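Side-chain contacts in probable amidase (Thermus thermophilus, PDB 2DC0), which is a probable amidase of the amidase signature family, an alpha/beta protein built around one large mixed beta-sheet with helices packed against it: residues Gly63-Leu68 and Ala216-Glu221; Tyr188-Leu193 and Glu226-Glu231; Val274-Glu279 and Val342-Gly347; Glu335-Glu340 and Phe388-Val393. All blocks are in the same frame, centred on the assembly; numbering follows the deposited sequence.

Contact 1 of 4, residues Gly63-Leu68 and Ala216-Glu221; sequences GPLHGL and AHFLTE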
loop_
_atom_site.group_PDB
_atom_site.type_symbol
_atom_site.label_atom_id
_atom_site.label_comp_id
_atom_site.label_asym_id
_atom_site.label_seq_id
_atom_site.Cartn_x
_atom_site.Cartn_y
_atom_site.Cartn_z
ATOM N N GLY A 63 9.255 34.734 -1.447
ATOM C CA GLY A 63 9.233 33.443 -2.108
ATOM C C GLY A 63 8.352 33.446 -3.344
ATOM O O GLY A 63 7.919 34.505 -3.787
ATOM N N PRO A 64 8.062 32.270 -3.919
ATOM C CA PRO A 64 7.225 32.157 -5.119
ATOM C C PRO A 64 5.764 32.560 -4.959
ATOM O O PRO A 64 5.090 32.843 -5.945
ATOM C CB PRO A 64 7.388 30.689 -5.514
ATOM C CG PRO A 64 7.582 30.011 -4.186
ATOM C CD PRO A 64 8.547 30.944 -3.489
ATOM N N LEU A 65 5.277 32.598 -3.723
ATOM C CA LEU A 65 3.887 32.969 -3.467
ATOM C C LEU A 65 3.763 34.374 -2.883
ATOM O O LEU A 65 2.686 34.773 -2.444
ATOM C CB LEU A 65 3.250 31.967 -2.501
ATOM C CG LEU A 65 3.196 30.514 -2.990
ATOM C CD1 LEU A 65 2.509 29.640 -1.950
ATOM C CD2 LEU A 65 2.444 30.459 -4.317
ATOM N N HIS A 66 4.863 35.122 -2.883
ATOM C CA HIS A 66 4.877 36.473 -2.321
ATOM C C HIS A 66 3.705 37.373 -2.728
ATOM O O HIS A 66 3.531 37.697 -3.899
ATOM C CB HIS A 66 6.198 37.168 -2.674
ATOM C CG HIS A 66 6.393 38.484 -1.983
ATOM N ND1 HIS A 66 5.604 39.585 -2.243
ATOM C CD2 HIS A 66 7.280 38.872 -1.036
ATOM C CE1 HIS A 66 5.996 40.594 -1.486
ATOM N NE2 HIS A 66 7.012 40.187 -0.743
ATOM N N GLY A 67 2.907 37.769 -1.743
ATOM C CA GLY A 67 1.786 38.654 -1.997
ATOM C C GLY A 67 0.509 38.050 -2.553
ATOM O O GLY A 67 -0.454 38.777 -2.796
ATOM N N LEU A 68 0.484 36.735 -2.761
ATOM C CA LEU A 68 -0.709 36.080 -3.299
ATOM C C LEU A 68 -1.670 35.666 -2.184
ATOM O O LEU A 68 -1.293 34.939 -1.264
ATOM C CB LEU A 68 -0.307 34.853 -4.129
ATOM C CG LEU A 68 0.645 35.143 -5.298
ATOM C CD1 LEU A 68 1.043 33.851 -5.993
ATOM C CD2 LEU A 68 -0.024 36.096 -6.270
ATOM N N ALA A 216 -2.328 23.914 -9.619
ATOM C CA ALA A 216 -2.308 22.737 -8.747
ATOM C C ALA A 216 -0.892 22.171 -8.633
ATOM O O ALA A 216 -0.439 21.817 -7.542
ATOM C CB ALA A 216 -3.275 21.664 -9.288
ATOM N N HIS A 217 -0.209 22.065 -9.768
ATOM C CA HIS A 217 1.163 21.569 -9.811
ATOM C C HIS A 217 2.103 22.538 -9.080
ATOM O O HIS A 217 2.926 22.133 -8.261
ATOM C CB HIS A 217 1.620 21.429 -11.265
ATOM C CG HIS A 217 3.106 21.321 -11.423
ATOM N ND1 HIS A 217 3.814 20.190 -11.074
ATOM C CD2 HIS A 217 4.021 22.216 -11.866
ATOM C CE1 HIS A 217 5.101 20.393 -11.294
ATOM N NE2 HIS A 217 5.254 21.614 -11.776
ATOM N N PHE A 218 1.966 23.817 -9.397
ATOM C CA PHE A 218 2.784 24.871 -8.808
ATOM C C PHE A 218 2.704 24.858 -7.287
ATOM O O PHE A 218 3.726 24.848 -6.594
ATOM C CB PHE A 218 2.314 26.227 -9.347
ATOM C CG PHE A 218 3.059 27.411 -8.786
ATOM C CD1 PHE A 218 4.444 27.501 -8.892
ATOM C CD2 PHE A 218 2.366 28.457 -8.184
ATOM C CE1 PHE A 218 5.132 28.618 -8.406
ATOM C CE2 PHE A 218 3.045 29.580 -7.695
ATOM C CZ PHE A 218 4.431 29.655 -7.810
ATOM N N LEU A 219 1.481 24.845 -6.775
ATOM C CA LEU A 219 1.246 24.849 -5.343
ATOM C C LEU A 219 1.668 23.543 -4.665
ATOM O O LEU A 219 2.163 23.557 -3.534
ATOM C CB LEU A 219 -0.231 25.130 -5.087
ATOM C CG LEU A 219 -0.645 25.852 -3.814
ATOM C CD1 LEU A 219 0.196 27.114 -3.593
ATOM C CD2 LEU A 219 -2.117 26.211 -3.949
ATOM N N THR A 220 1.477 22.418 -5.349
ATOM C CA THR A 220 1.851 21.127 -4.778
ATOM C C THR A 220 3.367 21.046 -4.580
ATOM O O THR A 220 3.831 20.486 -3.593
ATOM C CB THR A 220 1.350 19.948 -5.664
ATOM O OG1 THR A 220 -0.083 19.970 -5.717
ATOM C CG2 THR A 220 1.794 18.609 -5.085
ATOM N N GLU A 221 4.141 21.614 -5.503
ATOM C CA GLU A 221 5.595 21.598 -5.360
ATOM C C GLU A 221 5.981 22.379 -4.105
ATOM O O GLU A 221 6.834 21.946 -3.327
ATOM C CB GLU A 221 6.279 22.231 -6.572
ATOM C CG GLU A 221 6.162 21.430 -7.858
ATOM C CD GLU A 221 7.026 22.012 -8.963
ATOM O OE1 GLU A 221 6.952 23.239 -9.186
ATOM O OE2 GLU A 221 7.764 21.245 -9.618
#
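Phe218 reaches out from its helix to meet Pro64 and Leu65, and its side chain is the one to follow. From CB the chain leaves with CG anti to the backbone N (chi1 179°), which carries the ring away from the helix and up to the loop 63-68. CB and CG touch nothing in 63-68; the contact begins further out, on the ring. CE2 comes up against the methyl CD2 of Leu65 at 3.5 Å, an oblique approach in which the two side chains slide past each other in opposite directions. At the tip, CZ lies 3.9 Å from Pro64 CB and 3.8 Å from Pro64 O. That carbonyl oxygen sits at the ring edge, close to the ring plane, where the aromatic C-H bonds carry a slight positive charge.

The loop that meets the ring consists of two overlapping beta turns, type I from Gly63 to His66 and type II from Leu65 to Leu68, leading into strand 69-73 of the main sheet. The partner is helix 213-224, and Leu4 and Lys7 of helix 3-11 also pack on Phe218. Next along the helix, Leu219 crosses Leu65 at about a right angle, its CD1 lying 3.8 Å from Leu65 CD1 and 4.1 Å from Leu65 CD2. Both branches of Leu65 are therefore engaged, one by the ring and both by this methyl. Leu219 also packs on Pro208 of strand 206-210.

Contact 2 of 4, residues Tyr188-Leu193 and Glu226-Glu231; sequences YGRVSL and ESIPLE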
loop_
_atom_site.group_PDB
_atom_site.type_symbol
_atom_site.label_atom_id
_atom_site.label_comp_id
_atom_site.label_asym_id
_atom_site.label_seq_id
_atom_site.Cartn_x
_atom_site.Cartn_y
_atom_site.Cartn_z
ATOM N N TYR A 188 -0.108 9.831 -0.947
ATOM C CA TYR A 188 -0.146 9.907 0.509
ATOM C C TYR A 188 1.190 10.392 1.075
ATOM O O TYR A 188 2.254 9.970 0.618
ATOM C CB TYR A 188 -0.468 8.529 1.096
ATOM C CG TYR A 188 -0.459 8.487 2.606
ATOM C CD1 TYR A 188 -1.567 8.906 3.344
ATOM C CD2 TYR A 188 0.662 8.023 3.303
ATOM C CE1 TYR A 188 -1.561 8.862 4.736
ATOM C CE2 TYR A 188 0.675 7.978 4.697
ATOM C CZ TYR A 188 -0.436 8.397 5.404
ATOM O OH TYR A 188 -0.417 8.353 6.785
ATOM N N GLY A 189 1.122 11.299 2.048
ATOM C CA GLY A 189 2.317 11.797 2.701
ATOM C C GLY A 189 3.212 12.793 1.988
ATOM O O GLY A 189 4.107 13.358 2.616
ATOM N N ARG A 190 2.996 13.024 0.698
ATOM C CA ARG A 190 3.848 13.968 -0.017
ATOM C C ARG A 190 3.778 15.359 0.626
ATOM O O ARG A 190 4.794 16.041 0.757
ATOM C CB ARG A 190 3.458 14.039 -1.491
ATOM C CG ARG A 190 4.436 14.845 -2.324
ATOM C CD ARG A 190 4.052 14.827 -3.789
ATOM N NE ARG A 190 4.225 13.508 -4.400
ATOM C CZ ARG A 190 5.401 12.966 -4.703
ATOM N NH1 ARG A 190 6.526 13.624 -4.451
ATOM N NH2 ARG A 190 5.452 11.771 -5.276
ATOM N N VAL A 191 2.580 15.777 1.021
ATOM C CA VAL A 191 2.403 17.070 1.678
ATOM C C VAL A 191 2.182 16.766 3.157
ATOM O O VAL A 191 1.287 16.001 3.516
ATOM C CB VAL A 191 1.188 17.843 1.113
ATOM C CG1 VAL A 191 0.999 19.151 1.876
ATOM C CG2 VAL A 191 1.407 18.138 -0.366
ATOM N N SER A 192 3.009 17.357 4.013
ATOM C CA SER A 192 2.915 17.109 5.445
ATOM C C SER A 192 1.607 17.517 6.096
ATOM O O SER A 192 1.070 18.593 5.835
ATOM C CB SER A 192 4.060 17.803 6.185
ATOM O OG SER A 192 3.906 17.642 7.581
ATOM N N LEU A 193 1.102 16.637 6.953
ATOM C CA LEU A 193 -0.120 16.898 7.692
ATOM C C LEU A 193 0.224 17.153 9.157
ATOM O O LEU A 193 -0.641 17.097 10.034
ATOM C CB LEU A 193 -1.085 15.715 7.563
ATOM C CG LEU A 193 -1.960 15.764 6.305
ATOM C CD1 LEU A 193 -2.677 14.438 6.108
ATOM C CD2 LEU A 193 -2.964 16.907 6.436
ATOM N N GLU A 226 9.329 20.191 -2.832
ATOM C CA GLU A 226 10.177 19.532 -3.814
ATOM C C GLU A 226 9.624 19.778 -5.207
ATOM O O GLU A 226 8.428 20.022 -5.371
ATOM C CB GLU A 226 10.243 18.025 -3.533
ATOM C CG GLU A 226 8.903 17.313 -3.678
ATOM C CD GLU A 226 8.937 15.862 -3.202
ATOM O OE1 GLU A 226 9.852 15.110 -3.613
ATOM O OE2 GLU A 226 8.036 15.469 -2.429
ATOM N N SER A 227 10.492 19.729 -6.210
ATOM C CA SER A 227 10.044 19.942 -7.576
ATOM C C SER A 227 9.442 18.646 -8.099
ATOM O O SER A 227 9.869 17.552 -7.728
ATOM C CB SER A 227 11.204 20.373 -8.473
ATOM O OG SER A 227 12.136 19.324 -8.628
ATOM N N ILE A 228 8.441 18.786 -8.957
ATOM C CA ILE A 228 7.755 17.650 -9.549
ATOM C C ILE A 228 7.839 17.794 -11.066
ATOM O O ILE A 228 7.103 18.567 -11.665
ATOM C CB ILE A 228 6.281 17.631 -9.109
ATOM C CG1 ILE A 228 6.208 17.495 -7.584
ATOM C CG2 ILE A 228 5.536 16.493 -9.805
ATOM C CD1 ILE A 228 4.839 17.768 -6.905
ATOM N N PRO A 229 8.756 17.053 -11.705
ATOM C CA PRO A 229 8.931 17.111 -13.160
ATOM C C PRO A 229 7.639 16.865 -13.941
ATOM O O PRO A 229 6.849 15.991 -13.590
ATOM C CB PRO A 229 9.975 16.024 -13.423
ATOM C CG PRO A 229 10.795 16.035 -12.167
ATOM C CD PRO A 229 9.728 16.128 -11.094
ATOM N N LEU A 230 7.428 17.648 -14.995
ATOM C CA LEU A 230 6.252 17.494 -15.840
ATOM C C LEU A 230 6.689 17.051 -17.228
ATOM O O LEU A 230 7.138 17.866 -18.033
ATOM C CB LEU A 230 5.482 18.811 -15.950
ATOM C CG LEU A 230 4.707 19.277 -14.715
ATOM C CD1 LEU A 230 4.031 20.610 -15.013
ATOM C CD2 LEU A 230 3.670 18.232 -14.333
ATOM N N GLU A 231 6.567 15.759 -17.504
ATOM C CA GLU A 231 6.961 15.222 -18.803
ATOM C C GLU A 231 5.890 15.508 -19.850
ATOM O O GLU A 231 4.710 15.635 -19.528
ATOM C CB GLU A 231 7.193 13.713 -18.704
ATOM C CG GLU A 231 8.302 13.317 -17.738
ATOM C CD GLU A 231 9.663 13.836 -18.167
ATOM O OE1 GLU A 231 10.137 13.441 -19.258
ATOM O OE2 GLU A 231 10.260 14.638 -17.409
#
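Arg190 sets out with CG anti to its own N, runs straight through CD, and then kinks at chi3 (-69°), a bend that turns the guanidinium toward Glu226. The glutamate answers with CG placed between its backbone N and carbonyl carbon (chi1 64°) and an extended chain beyond, so the carboxylate is carried well clear of the 226-231 backbone. The two side chains cross at about a right angle.

NH1 of Arg190 and OE2 of Glu226 are 3.1 Å apart, forming a salt bridge whose hydrogen bond is weak because the N-H...O angle is only 127°. The carboxylate carbon CD of Glu226 lies in the guanidinium plane, at its edge, yet the two planar groups are steeply tilted against each other. OE1 of Glu226 remains 3.7 Å from NH1, and OE2 is 3.7 Å from CG of Arg190, lying beside the aliphatic stem as well as the charge. One carbon further out, Arg190 CD lies loosely beside Ile228 CD1 at 4.4 Å.

Both segments are loops, one following strand 182-185 and the other following helix 213-224, whose Ala224 also packs on Arg190. The contact borders the second subunit: Leu339 of that subunit lies against Arg190, and Lys343 of that subunit makes a salt bridge to Glu226 OE1.

Arg190 also makes a salt bridge through NH2 to Asp419, its stronger polar partner. The arginine thus serves two carboxylates and Glu226 two bases, so the charges probably offset one another in a network across the interface, while the bent, single-nitrogen bond to Glu226 suggests an attraction that is more electrostatic than directional.

Contact 3 of 4, residues Val274-Glu279 and Val342-Gly347; sequences VSLPLE and VKALRG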
loop_
_atom_site.group_PDB
_atom_site.type_symbol
_atom_site.label_atom_id
_atom_site.label_comp_id
_atom_site.label_asym_id
_atom_site.label_seq_id
_atom_site.Cartn_x
_atom_site.Cartn_y
_atom_site.Cartn_z
ATOM N N VAL A 274 -10.543 -1.449 -18.145
ATOM C CA VAL A 274 -9.724 -2.154 -17.161
ATOM C C VAL A 274 -10.673 -2.677 -16.095
ATOM O O VAL A 274 -11.797 -2.188 -15.968
ATOM C CB VAL A 274 -8.675 -1.230 -16.466
ATOM C CG1 VAL A 274 -7.692 -0.676 -17.489
ATOM C CG2 VAL A 274 -9.377 -0.109 -15.719
ATOM N N SER A 275 -10.229 -3.672 -15.334
ATOM C CA SER A 275 -11.055 -4.244 -14.273
ATOM C C SER A 275 -10.590 -3.758 -12.903
ATOM O O SER A 275 -9.403 -3.826 -12.584
ATOM C CB SER A 275 -10.998 -5.775 -14.317
ATOM O OG SER A 275 -11.702 -6.339 -13.216
ATOM N N LEU A 276 -11.517 -3.270 -12.108
ATOM C CA LEU A 276 -11.263 -2.766 -10.764
ATOM C C LEU A 276 -12.435 -3.070 -9.836
ATOM O O LEU A 276 -13.148 -2.158 -9.431
ATOM C CB LEU A 276 -10.651 -1.365 -10.829
ATOM C CG LEU A 276 -10.373 -0.682 -9.488
ATOM C CD1 LEU A 276 -8.874 -0.596 -9.251
ATOM C CD2 LEU A 276 -11.000 0.702 -9.470
ATOM N N PRO A 277 -12.680 -4.360 -9.558
ATOM C CA PRO A 277 -13.793 -4.812 -8.713
ATOM C C PRO A 277 -13.912 -4.068 -7.389
ATOM O O PRO A 277 -14.935 -3.451 -7.104
ATOM C CB PRO A 277 -13.487 -6.295 -8.502
ATOM C CG PRO A 277 -12.752 -6.669 -9.756
ATOM C CD PRO A 277 -11.820 -5.497 -9.933
ATOM N N LEU A 278 -12.866 -4.152 -6.577
ATOM C CA LEU A 278 -12.847 -3.490 -5.279
ATOM C C LEU A 278 -14.111 -3.802 -4.489
ATOM O O LEU A 278 -14.705 -2.916 -3.873
ATOM C CB LEU A 278 -12.716 -1.972 -5.466
ATOM C CG LEU A 278 -11.444 -1.499 -6.185
ATOM C CD1 LEU A 278 -11.449 0.025 -6.307
ATOM C CD2 LEU A 278 -10.222 -1.966 -5.406
ATOM N N GLU A 279 -14.529 -5.061 -4.506
ATOM C CA GLU A 279 -15.734 -5.435 -3.777
ATOM C C GLU A 279 -15.564 -5.199 -2.285
ATOM O O GLU A 279 -14.538 -5.552 -1.700
ATOM C CB GLU A 279 -16.086 -6.900 -4.042
ATOM C CG GLU A 279 -16.225 -7.216 -5.526
ATOM C CD GLU A 279 -16.870 -8.562 -5.779
ATOM O OE1 GLU A 279 -16.379 -9.574 -5.230
ATOM O OE2 GLU A 279 -17.867 -8.605 -6.532
ATOM N N VAL A 342 -3.122 -1.808 -8.512
ATOM C CA VAL A 342 -1.852 -1.886 -9.222
ATOM C C VAL A 342 -2.045 -2.543 -10.588
ATOM O O VAL A 342 -1.497 -2.087 -11.600
ATOM C CB VAL A 342 -0.815 -2.692 -8.400
ATOM C CG1 VAL A 342 0.437 -2.963 -9.231
ATOM C CG2 VAL A 342 -0.447 -1.911 -7.139
ATOM N N LYS A 343 -2.833 -3.612 -10.613
ATOM C CA LYS A 343 -3.109 -4.336 -11.849
ATOM C C LYS A 343 -3.931 -3.502 -12.831
ATOM O O LYS A 343 -3.702 -3.551 -14.039
ATOM C CB LYS A 343 -3.831 -5.652 -11.529
ATOM C CG LYS A 343 -2.951 -6.639 -10.773
ATOM C CD LYS A 343 -3.727 -7.811 -10.190
ATOM C CE LYS A 343 -4.179 -8.803 -11.242
ATOM N NZ LYS A 343 -4.772 -10.005 -10.582
ATOM N N ALA A 344 -4.879 -2.727 -12.318
ATOM C CA ALA A 344 -5.703 -1.906 -13.194
ATOM C C ALA A 344 -4.875 -0.807 -13.859
ATOM O O ALA A 344 -5.152 -0.420 -14.989
ATOM C CB ALA A 344 -6.863 -1.289 -12.407
ATOM N N LEU A 345 -3.860 -0.311 -13.155
ATOM C CA LEU A 345 -3.005 0.751 -13.676
ATOM C C LEU A 345 -1.910 0.262 -14.621
ATOM O O LEU A 345 -1.380 1.040 -15.414
ATOM C CB LEU A 345 -2.363 1.528 -12.520
ATOM C CG LEU A 345 -3.271 2.511 -11.775
ATOM C CD1 LEU A 345 -2.584 3.000 -10.511
ATOM C CD2 LEU A 345 -3.611 3.681 -12.694
ATOM N N ARG A 346 -1.566 -1.020 -14.534
ATOM C CA ARG A 346 -0.525 -1.581 -15.393
ATOM C C ARG A 346 -0.881 -1.457 -16.871
ATOM O O ARG A 346 -1.958 -1.865 -17.294
ATOM C CB ARG A 346 -0.290 -3.060 -15.062
ATOM C CG ARG A 346 0.462 -3.310 -13.767
ATOM C CD ARG A 346 0.614 -4.807 -13.499
ATOM N NE ARG A 346 1.341 -5.497 -14.566
ATOM C CZ ARG A 346 2.653 -5.408 -14.769
ATOM N NH1 ARG A 346 3.403 -4.657 -13.972
ATOM N NH2 ARG A 346 3.217 -6.065 -15.776
ATOM N N GLY A 347 0.023 -0.888 -17.659
ATOM C CA GLY A 347 -0.244 -0.762 -19.081
ATOM C C GLY A 347 -0.983 0.490 -19.524
ATOM O O GLY A 347 -1.141 0.702 -20.722
#
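The methyl of Ala344 meets Val274, Ser275 and Leu276; the CA atoms of Val274 and Ala344 are 5.7 Å apart. The apolar part rests on this single methyl. CB of Ala344 lies 3.8 Å from Leu276 CD1 and 4.1 Å from Leu276 CB, so the leucine runs alongside it. A chi2 of 110°, away from the usual staggered values, turns Leu276 CD1 to the methyl. Val274 CG2 is a looser neighbour of the same CB, at 4.3 Å.

The second kind of contact sets carbon against backbone oxygen, in both directions. Ser275 O approaches Ala344 CB at 3.6 Å, and Val274 CG1 rests 3.6 Å from Ala344 O. No hydrogen bond spans the two segments; Ser275 OG and Leu276 N bond instead to the carboxylate of Asp243.

In the fold, 274-279 follows 270-273, an outermost strand of the large sheet within this chain, and the methyl belongs to the closing turn of helix 324-345. Leu276 also packs on Phe244 of helix 242-245, while Val274 reaches Leu351 of strand 350-354, the strand that follows the helix.

Contact 4 of 4, residues Glu335-Glu340 and Phe388-Val393; sequences EALRLE and FSLLGV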
loop_
_atom_site.group_PDB
_atom_site.type_symbol
_atom_site.label_atom_id
_atom_site.label_comp_id
_atom_site.label_asym_id
_atom_site.label_seq_id
_atom_site.Cartn_x
_atom_site.Cartn_y
_atom_site.Cartn_z
ATOM N N GLU A 335 -5.070 -3.873 2.493
ATOM C CA GLU A 335 -3.894 -4.392 1.811
ATOM C C GLU A 335 -4.308 -5.358 0.704
ATOM O O GLU A 335 -3.694 -5.390 -0.360
ATOM C CB GLU A 335 -2.947 -5.072 2.811
ATOM C CG GLU A 335 -2.288 -4.077 3.787
ATOM C CD GLU A 335 -1.760 -2.833 3.075
ATOM O OE1 GLU A 335 -0.941 -2.980 2.132
ATOM O OE2 GLU A 335 -2.165 -1.705 3.455
ATOM N N ALA A 336 -5.363 -6.128 0.947
ATOM C CA ALA A 336 -5.848 -7.081 -0.047
ATOM C C ALA A 336 -6.323 -6.397 -1.335
ATOM O O ALA A 336 -6.313 -7.009 -2.398
ATOM C CB ALA A 336 -6.981 -7.921 0.547
ATOM N N LEU A 337 -6.732 -5.135 -1.243
ATOM C CA LEU A 337 -7.219 -4.402 -2.411
ATOM C C LEU A 337 -6.114 -3.719 -3.206
ATOM O O LEU A 337 -6.299 -3.379 -4.377
ATOM C CB LEU A 337 -8.229 -3.340 -1.980
ATOM C CG LEU A 337 -9.532 -3.849 -1.355
ATOM C CD1 LEU A 337 -10.264 -2.695 -0.690
ATOM C CD2 LEU A 337 -10.393 -4.494 -2.425
ATOM N N ARG A 338 -4.970 -3.519 -2.564
ATOM C CA ARG A 338 -3.846 -2.840 -3.190
ATOM C C ARG A 338 -3.407 -3.458 -4.518
ATOM O O ARG A 338 -3.202 -2.736 -5.493
ATOM C CB ARG A 338 -2.672 -2.776 -2.199
ATOM C CG ARG A 338 -1.668 -1.673 -2.495
ATOM C CD ARG A 338 -0.648 -1.514 -1.364
ATOM N NE ARG A 338 -1.261 -1.167 -0.082
ATOM C CZ ARG A 338 -1.672 0.053 0.262
ATOM N NH1 ARG A 338 -1.543 1.070 -0.579
ATOM N NH2 ARG A 338 -2.207 0.258 1.460
ATOM N N LEU A 339 -3.284 -4.783 -4.578
ATOM C CA LEU A 339 -2.853 -5.432 -5.823
ATOM C C LEU A 339 -3.834 -5.183 -6.976
ATOM O O LEU A 339 -3.422 -5.056 -8.133
ATOM C CB LEU A 339 -2.659 -6.943 -5.613
ATOM C CG LEU A 339 -2.127 -7.757 -6.798
ATOM C CD1 LEU A 339 -0.793 -7.187 -7.282
ATOM C CD2 LEU A 339 -1.961 -9.219 -6.382
ATOM N N GLU A 340 -5.125 -5.107 -6.657
ATOM C CA GLU A 340 -6.161 -4.856 -7.667
ATOM C C GLU A 340 -5.972 -3.518 -8.374
ATOM O O GLU A 340 -6.141 -3.413 -9.592
ATOM C CB GLU A 340 -7.554 -4.860 -7.033
ATOM C CG GLU A 340 -8.175 -6.223 -6.867
ATOM C CD GLU A 340 -9.615 -6.132 -6.406
ATOM O OE1 GLU A 340 -10.366 -5.304 -6.968
ATOM O OE2 GLU A 340 -9.992 -6.891 -5.491
ATOM N N PHE A 388 -9.095 5.643 -4.073
ATOM C CA PHE A 388 -7.806 6.256 -4.350
ATOM C C PHE A 388 -7.146 6.950 -3.160
ATOM O O PHE A 388 -5.916 7.027 -3.089
ATOM C CB PHE A 388 -7.996 7.168 -5.559
ATOM C CG PHE A 388 -8.816 6.516 -6.636
ATOM C CD1 PHE A 388 -8.342 5.371 -7.279
ATOM C CD2 PHE A 388 -10.110 6.947 -6.906
ATOM C CE1 PHE A 388 -9.147 4.659 -8.165
ATOM C CE2 PHE A 388 -10.929 6.241 -7.791
ATOM C CZ PHE A 388 -10.447 5.093 -8.421
ATOM N N SER A 389 -7.954 7.440 -2.226
ATOM C CA SER A 389 -7.415 8.065 -1.029
ATOM C C SER A 389 -7.106 6.918 -0.060
ATOM O O SER A 389 -6.087 6.929 0.633
ATOM C CB SER A 389 -8.429 9.035 -0.413
ATOM O OG SER A 389 -9.716 8.454 -0.346
ATOM N N LEU A 390 -7.985 5.919 -0.030
ATOM C CA LEU A 390 -7.792 4.755 0.830
ATOM C C LEU A 390 -6.430 4.124 0.550
ATOM O O LEU A 390 -5.710 3.751 1.476
ATOM C CB LEU A 390 -8.882 3.701 0.577
ATOM C CG LEU A 390 -8.728 2.387 1.366
ATOM C CD1 LEU A 390 -8.951 2.641 2.855
ATOM C CD2 LEU A 390 -9.724 1.354 0.851
ATOM N N LEU A 391 -6.084 4.018 -0.731
ATOM C CA LEU A 391 -4.825 3.404 -1.149
ATOM C C LEU A 391 -3.663 4.379 -1.375
ATOM O O LEU A 391 -2.566 3.960 -1.734
ATOM C CB LEU A 391 -5.065 2.545 -2.399
ATOM C CG LEU A 391 -6.041 1.379 -2.154
ATOM C CD1 LEU A 391 -6.328 0.620 -3.453
ATOM C CD2 LEU A 391 -5.425 0.431 -1.121
ATOM N N GLY A 392 -3.914 5.671 -1.172
ATOM C CA GLY A 392 -2.867 6.681 -1.285
ATOM C C GLY A 392 -2.289 7.123 -2.621
ATOM O O GLY A 392 -1.252 7.795 -2.637
ATOM N N VAL A 393 -2.939 6.788 -3.732
ATOM C CA VAL A 393 -2.418 7.162 -5.045
ATOM C C VAL A 393 -2.821 8.572 -5.474
ATOM O O VAL A 393 -3.897 9.056 -5.125
ATOM C CB VAL A 393 -2.863 6.152 -6.125
ATOM C CG1 VAL A 393 -2.295 4.776 -5.795
ATOM C CG2 VAL A 393 -4.376 6.086 -6.204
#
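The guanidinium of Arg338 has the methyl CD2 of Leu391 over one face, 3.8 Å above the plane and displaced toward the rim. At its edge, in the plane, sits the carboxylate carbon of Glu335, one helical turn earlier. The grip is side-on: NE donates to OE1 of Glu335 at 2.9 Å (156°) and NH2 to OE2 at 2.8 Å (167°), both met on their syn sides, but with the donors well out of the carboxylate plane. A bend at chi3 (-60°) turns the group into this position and leaves NH1 directed at the other segment, where it makes a weak hydrogen bond of 3.3 Å to Leu391 O.

That carbonyl lies where helix 386-390 ends. Gly392, with positive phi, closes it in a Schellman motif, using weak bonds from Gly392 N to Ser389 O and from Val393 N to Phe388 O. Arg338 and Leu391 slide past each other in opposite directions, and Leu391 CD1 approaches Leu337 O at 4.1 Å. Beside them, Leu337 CD1 and Leu390 CD2 touch loosely at 4.4 Å, joining the long helix 324-345 to this short one by leucines.

All four residues touching across the contact are buried. Glu335 OE1 also makes a salt bridge to Arg338 NH2 of the second subunit, whose Tyr416 packs on Arg338. The opposite charges of these two acids and two bases probably offset much of the cost of burial, although the two arginines, and likewise the two glutamates, also come close to each other. The two bonds to Glu335 fix the rotation of the guanidinium.

In contact 4 every touching residue is buried, whereas contacts 1, 2 and 3 are partly buried. Contacts 3 and 4 share helix 324-345, their centres about 10 Å apart, with Leu278 N bonding to Glu340 OE1 between them. Contacts 1 and 2 meet at helix 213-224 and the loop beyond it, where Glu221 OE2 holds Ile228 N. A backbone bond from Tyr188 N to Gly392 O ties contact 2 to contact 4. Contacts 1 and 3 rely on methyls, a ring and carbonyl oxygens. The charged pairs belong to contacts 2 and 4, both at the subunit interface, which contact 3 also touches: its Lys343 bridges to Glu226 of the second subunit.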